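Local atomic coordinates of lipase (Photobacterium sp. M37, PDB entry 2ORY), a protein that catalyses the hydrolysis of triacylglycerols as a cold-adapted lipase of the alpha/beta-hydrolase class, probably through a serine nucleophile. Residues A[83-88]-A[164-169]; A[155-160]-A[193-198]. All coordinates share one frame; numbering follows the deposited sequence.

Contact 1 joins the central strand 84-90 of the lipase sheet to its parallel neighbour 166-173, and contact 2 ties the helix that precedes the second of them to the loop leading into the next strand. Their centres lie about 10 Å apart, and two probable hydrogen bonds connect them: Gly164 O to Ser196 OG at 2.6 Å and Tyr85 OH to Lys159 NZ at 3.0 Å. Ala166 CB also packs on Ile160 CD1 at 3.4 Å. Strand 166-173 runs on from contact 1 to Ser174, the likely nucleophile of a Ser-His-Asp triad with Asp236 and His312; contact 1 includes the N-terminal part of that strand, and contact 2 lies beside it, away from the Ser174 end.

Contact 1: residues A[83-88]-A[164-169]; sequences GEYVIA and GKAKIC
Tyr85 and Lys167 meet through their backbones in a parallel pair of strands of the alpha/beta-hydrolase sheet, in a register that sets Glu84, Tyr85 and Val86 opposite Lys167, Ile168 and Cys169. The short strand axes approach to 4.7 Å and diverge by 24°. Four hydrogen bonds form the ladder. Tyr85 uses both its backbone groups: its N donates to Lys167 O at 2.8 Å in a nearly straight bond (174° at the hydrogen), and its O accepts from Cys169 N. Cys169 O in turn receives Ile87 N. At the entry, Lys167 N reaches Gly83 O at 2.6 Å but bends to 136°, its donor well out of the carbonyl plane. Gly83 has positive phi just before the strand begins.

Apolar contacts fill the face of Tyr85 and Ile168, where helix 152-160 packs on Ile168 through Leu156 and Ile160. The tyrosine ring meets Ala166 CB at its edge, and its hydroxyl reaches beyond the pair to Lys159. Ile168 CG2 lies against Ile87 CD1 at 3.8 Å, the two side chains crossing at a slant.

Helix 5-15 packs on Val86 and Cys169; on the same face Glu84 and Lys167 run side by side. Glu84 OE2 has a long, weak ion pair with Lys78 and stays 5.8 Å from Lys167 NZ, so the touch is aliphatic: Glu84 CG against Lys167 CD, 3.5 Å.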
loop_
_atom_site.group_PDB
_atom_site.type_symbol
_atom_site.label_atom_id
_atom_site.label_comp_id
_atom_site.label_asym_id
_atom_site.label_seq_id
_atom_site.Cartn_x
_atom_site.Cartn_y
_atom_site.Cartn_z
ATOM N N GLY A 83 -12.654 -19.926 -3.618
ATOM C CA GLY A 83 -12.139 -19.128 -2.518
ATOM C C GLY A 83 -10.691 -18.681 -2.623
ATOM O O GLY A 83 -9.897 -18.935 -1.719
ATOM N N GLU A 84 -10.339 -18.025 -3.724
ATOM C CA GLU A 84 -8.974 -17.513 -3.933
ATOM C C GLU A 84 -9.126 -16.036 -4.323
ATOM O O GLU A 84 -9.446 -15.708 -5.465
ATOM C CB GLU A 84 -8.276 -18.299 -5.059
ATOM C CG GLU A 84 -6.773 -18.630 -4.857
ATOM C CD GLU A 84 -5.819 -17.503 -5.264
ATOM O OE1 GLU A 84 -5.912 -16.400 -4.686
ATOM O OE2 GLU A 84 -4.968 -17.724 -6.156
ATOM N N TYR A 85 -8.899 -15.146 -3.371
ATOM C CA TYR A 85 -9.056 -13.729 -3.648
ATOM C C TYR A 85 -7.857 -12.832 -3.378
ATOM O O TYR A 85 -7.006 -13.126 -2.528
ATOM C CB TYR A 85 -10.223 -13.169 -2.833
ATOM C CG TYR A 85 -11.515 -13.945 -2.969
ATOM C CD1 TYR A 85 -11.736 -15.116 -2.238
ATOM C CD2 TYR A 85 -12.519 -13.507 -3.834
ATOM C CE1 TYR A 85 -12.930 -15.827 -2.369
ATOM C CE2 TYR A 85 -13.713 -14.217 -3.972
ATOM C CZ TYR A 85 -13.913 -15.374 -3.237
ATOM O OH TYR A 85 -15.098 -16.072 -3.379
ATOM N N VAL A 86 -7.816 -11.721 -4.109
ATOM C CA VAL A 86 -6.795 -10.694 -3.905
ATOM C C VAL A 86 -7.516 -9.381 -3.577
ATOM O O VAL A 86 -8.389 -8.964 -4.322
ATOM C CB VAL A 86 -5.931 -10.433 -5.177
ATOM C CG1 VAL A 86 -5.000 -9.253 -4.936
ATOM C CG2 VAL A 86 -5.110 -11.648 -5.523
ATOM N N ILE A 87 -7.189 -8.751 -2.451
ATOM C CA ILE A 87 -7.768 -7.443 -2.129
ATOM C C ILE A 87 -6.611 -6.441 -2.373
ATOM O O ILE A 87 -5.583 -6.506 -1.699
ATOM C CB ILE A 87 -8.186 -7.346 -0.661
ATOM C CG1 ILE A 87 -9.311 -8.329 -0.352
ATOM C CG2 ILE A 87 -8.575 -5.914 -0.344
ATOM C CD1 ILE A 87 -9.714 -8.307 1.127
ATOM N N ALA A 88 -6.761 -5.545 -3.343
ATOM C CA ALA A 88 -5.702 -4.581 -3.648
ATOM C C ALA A 88 -6.136 -3.178 -3.208
ATOM O O ALA A 88 -7.293 -2.789 -3.381
ATOM C CB ALA A 88 -5.375 -4.608 -5.150
ATOM N N GLY A 164 -17.278 -20.381 5.476
ATOM C CA GLY A 164 -16.589 -20.779 4.269
ATOM C C GLY A 164 -15.079 -20.813 4.323
ATOM O O GLY A 164 -14.439 -20.127 5.119
ATOM N N LYS A 165 -14.507 -21.616 3.440
ATOM C CA LYS A 165 -13.073 -21.763 3.354
ATOM C C LYS A 165 -12.589 -20.937 2.165
ATOM O O LYS A 165 -13.168 -21.008 1.081
ATOM C CB LYS A 165 -12.730 -23.247 3.173
ATOM C CG LYS A 165 -11.254 -23.554 2.954
ATOM C CD LYS A 165 -11.073 -25.040 2.649
ATOM C CE LYS A 165 -9.609 -25.419 2.481
ATOM N NZ LYS A 165 -8.848 -25.311 3.754
ATOM N N ALA A 166 -11.540 -20.145 2.374
ATOM C CA ALA A 166 -11.001 -19.306 1.313
ATOM C C ALA A 166 -9.566 -18.891 1.575
ATOM O O ALA A 166 -9.007 -19.129 2.637
ATOM C CB ALA A 166 -11.869 -18.051 1.131
ATOM N N LYS A 167 -8.989 -18.233 0.590
ATOM C CA LYS A 167 -7.622 -17.761 0.669
ATOM C C LYS A 167 -7.696 -16.298 0.222
ATOM O O LYS A 167 -8.297 -15.979 -0.798
ATOM C CB LYS A 167 -6.778 -18.602 -0.289
ATOM C CG LYS A 167 -5.349 -18.209 -0.505
ATOM C CD LYS A 167 -4.905 -18.743 -1.877
ATOM C CE LYS A 167 -3.393 -18.857 -2.025
ATOM N NZ LYS A 167 -2.873 -20.010 -1.239
ATOM N N ILE A 168 -7.132 -15.403 1.013
ATOM C CA ILE A 168 -7.145 -14.004 0.641
ATOM C C ILE A 168 -5.784 -13.386 0.865
ATOM O O ILE A 168 -5.219 -13.528 1.934
ATOM C CB ILE A 168 -8.188 -13.183 1.466
ATOM C CG1 ILE A 168 -9.604 -13.665 1.139
ATOM C CG2 ILE A 168 -8.048 -11.673 1.162
ATOM C CD1 ILE A 168 -10.710 -12.791 1.692
ATOM N N CYS A 169 -5.251 -12.728 -0.165
ATOM C CA CYS A 169 -3.988 -12.011 -0.039
ATOM C C CYS A 169 -4.342 -10.516 -0.162
ATOM O O CYS A 169 -5.039 -10.108 -1.090
ATOM C CB CYS A 169 -3.002 -12.397 -1.146
ATOM S SG CYS A 169 -1.362 -11.659 -0.892
#

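Contact 2: residues A[155-160]-A[193-198]; sequences FLNEKI and VKLSQN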
loop_
_atom_site.group_PDB
_atom_site.type_symbol
_atom_site.label_atom_id
_atom_site.label_comp_id
_atom_site.label_asym_id
_atom_site.label_seq_id
_atom_site.Cartn_x
_atom_site.Cartn_y
_atom_site.Cartn_z
ATOM N N PHE A 155 -19.404 -7.918 1.709
ATOM C CA PHE A 155 -19.150 -8.688 0.486
ATOM C C PHE A 155 -18.465 -10.037 0.758
ATOM O O PHE A 155 -18.860 -11.067 0.207
ATOM C CB PHE A 155 -18.276 -7.889 -0.496
ATOM C CG PHE A 155 -17.860 -8.676 -1.711
ATOM C CD1 PHE A 155 -18.765 -8.936 -2.731
ATOM C CD2 PHE A 155 -16.574 -9.198 -1.811
ATOM C CE1 PHE A 155 -18.395 -9.702 -3.825
ATOM C CE2 PHE A 155 -16.201 -9.965 -2.903
ATOM C CZ PHE A 155 -17.113 -10.218 -3.913
ATOM N N LEU A 156 -17.425 -10.021 1.587
ATOM C CA LEU A 156 -16.701 -11.243 1.905
ATOM C C LEU A 156 -17.617 -12.239 2.621
ATOM O O LEU A 156 -17.654 -13.415 2.270
ATOM C CB LEU A 156 -15.481 -10.934 2.783
ATOM C CG LEU A 156 -14.357 -10.053 2.208
ATOM C CD1 LEU A 156 -13.339 -9.745 3.312
ATOM C CD2 LEU A 156 -13.682 -10.756 1.027
ATOM N N ASN A 157 -18.358 -11.766 3.618
ATOM C CA ASN A 157 -19.246 -12.646 4.357
ATOM C C ASN A 157 -20.306 -13.260 3.455
ATOM O O ASN A 157 -20.671 -14.420 3.606
ATOM C CB ASN A 157 -19.894 -11.900 5.531
ATOM C CG ASN A 157 -18.999 -11.882 6.764
ATOM O OD1 ASN A 157 -18.557 -12.930 7.228
ATOM N ND2 ASN A 157 -18.730 -10.693 7.298
ATOM N N GLU A 158 -20.775 -12.482 2.495
ATOM C CA GLU A 158 -21.790 -12.949 1.565
ATOM C C GLU A 158 -21.213 -13.903 0.519
ATOM O O GLU A 158 -21.860 -14.874 0.104
ATOM C CB GLU A 158 -22.426 -11.737 0.881
ATOM C CG GLU A 158 -23.204 -12.030 -0.373
ATOM C CD GLU A 158 -23.683 -10.761 -1.050
ATOM O OE1 GLU A 158 -24.641 -10.132 -0.542
ATOM O OE2 GLU A 158 -23.085 -10.381 -2.086
ATOM N N LYS A 159 -19.990 -13.608 0.100
ATOM C CA LYS A 159 -19.304 -14.391 -0.909
ATOM C C LYS A 159 -18.734 -15.673 -0.309
ATOM O O LYS A 159 -18.889 -16.742 -0.881
ATOM C CB LYS A 159 -18.181 -13.546 -1.527
ATOM C CG LYS A 159 -17.591 -14.068 -2.822
ATOM C CD LYS A 159 -18.625 -14.050 -3.927
ATOM C CE LYS A 159 -17.977 -14.034 -5.307
ATOM N NZ LYS A 159 -16.928 -15.061 -5.472
ATOM N N ILE A 160 -18.090 -15.574 0.850
ATOM C CA ILE A 160 -17.496 -16.755 1.471
ATOM C C ILE A 160 -18.406 -17.525 2.424
ATOM O O ILE A 160 -18.165 -18.703 2.701
ATOM C CB ILE A 160 -16.200 -16.374 2.230
ATOM C CG1 ILE A 160 -15.183 -15.828 1.239
ATOM C CG2 ILE A 160 -15.623 -17.580 2.986
ATOM C CD1 ILE A 160 -13.872 -15.413 1.892
ATOM N N VAL A 193 -15.673 -14.120 14.558
ATOM C CA VAL A 193 -16.688 -13.247 15.112
ATOM C C VAL A 193 -17.508 -12.634 14.005
ATOM O O VAL A 193 -18.723 -12.766 13.983
ATOM C CB VAL A 193 -16.078 -12.096 15.912
ATOM C CG1 VAL A 193 -17.193 -11.209 16.483
ATOM C CG2 VAL A 193 -15.197 -12.648 17.013
ATOM N N LYS A 194 -16.835 -11.966 13.078
ATOM C CA LYS A 194 -17.536 -11.310 11.994
ATOM C C LYS A 194 -17.013 -11.761 10.646
ATOM O O LYS A 194 -17.427 -11.248 9.609
ATOM C CB LYS A 194 -17.377 -9.799 12.127
ATOM C CG LYS A 194 -17.820 -9.237 13.459
ATOM C CD LYS A 194 -17.685 -7.733 13.445
ATOM C CE LYS A 194 -18.174 -7.098 14.739
ATOM N NZ LYS A 194 -18.033 -5.606 14.682
ATOM N N LEU A 195 -16.094 -12.719 10.665
ATOM C CA LEU A 195 -15.512 -13.239 9.431
ATOM C C LEU A 195 -15.219 -14.719 9.633
ATOM O O LEU A 195 -14.819 -15.126 10.720
ATOM C CB LEU A 195 -14.193 -12.510 9.107
ATOM C CG LEU A 195 -13.911 -11.963 7.693
ATOM C CD1 LEU A 195 -12.390 -11.941 7.443
ATOM C CD2 LEU A 195 -14.615 -12.788 6.630
ATOM N N SER A 196 -15.400 -15.524 8.588
ATOM C CA SER A 196 -15.113 -16.954 8.700
ATOM C C SER A 196 -13.699 -17.182 9.198
ATOM O O SER A 196 -12.753 -16.523 8.759
ATOM C CB SER A 196 -15.271 -17.666 7.354
ATOM O OG SER A 196 -14.838 -19.023 7.441
ATOM N N GLN A 197 -13.560 -18.134 10.112
ATOM C CA GLN A 197 -12.256 -18.465 10.674
ATOM C C GLN A 197 -11.514 -19.371 9.695
ATOM O O GLN A 197 -10.310 -19.590 9.820
ATOM C CB GLN A 197 -12.440 -19.179 12.023
ATOM C CG GLN A 197 -11.144 -19.441 12.816
ATOM C CD GLN A 197 -10.558 -18.196 13.492
ATOM O OE1 GLN A 197 -11.118 -17.677 14.463
ATOM N NE2 GLN A 197 -9.422 -17.719 12.980
ATOM N N ASN A 198 -12.240 -19.888 8.709
ATOM C CA ASN A 198 -11.643 -20.786 7.734
ATOM C C ASN A 198 -11.001 -20.115 6.534
ATOM O O ASN A 198 -10.796 -20.737 5.494
ATOM C CB ASN A 198 -12.683 -21.803 7.280
ATOM C CG ASN A 198 -13.155 -22.665 8.429
ATOM O OD1 ASN A 198 -12.338 -23.232 9.158
ATOM N ND2 ASN A 198 -14.471 -22.759 8.613
HETATM O O HOH W 1 -16.791 -14.987 6.277
#
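Asn157 reaches from the helix to Lys194 with its carboxamide, and this is the tight point of the contact. Its ND2 donates to Lys194 O at 2.7 Å, with 154° at the hydrogen; the acceptor sits within 7° of the amide plane, and the N-H arrives almost end-on to the carbonyl. Chi1 of -84° sets CG beside the backbone N and carries the amide across to the loop. A second, weak bond from ND2 goes back to Leu153 O, one turn earlier in the same helix.

The other amide atom is served by solvent. A water donates to Asn157 OD1 at 2.9 Å and accepts from Ser196 N at 2.8 Å, so a backbone N-H of the loop is tied to the helix without a direct bond. The two loop atoms gripped in this way, Lys194 O and Ser196 N, flank Leu195.

In the lipase fold this loop carries the chain from helix 175-189 into strand 199-206, which lies beside strand 166-173. An ST turn forms at its end: Ser196 OG accepts from Asn198 N, with Gly164 O as its outside partner.

Beneath the polar bridge the direct touch between the segments is light, as Leu187 of helix 175-189 packs against both leucines: Leu195 CD2 comes only to 4.4 Å from Leu156 CB. The loose side is the outer one, where the exposed Lys194 chain leads away from the helix. Farther along, Ile160 CG2 stands 4.4 Å from Ser196 CB.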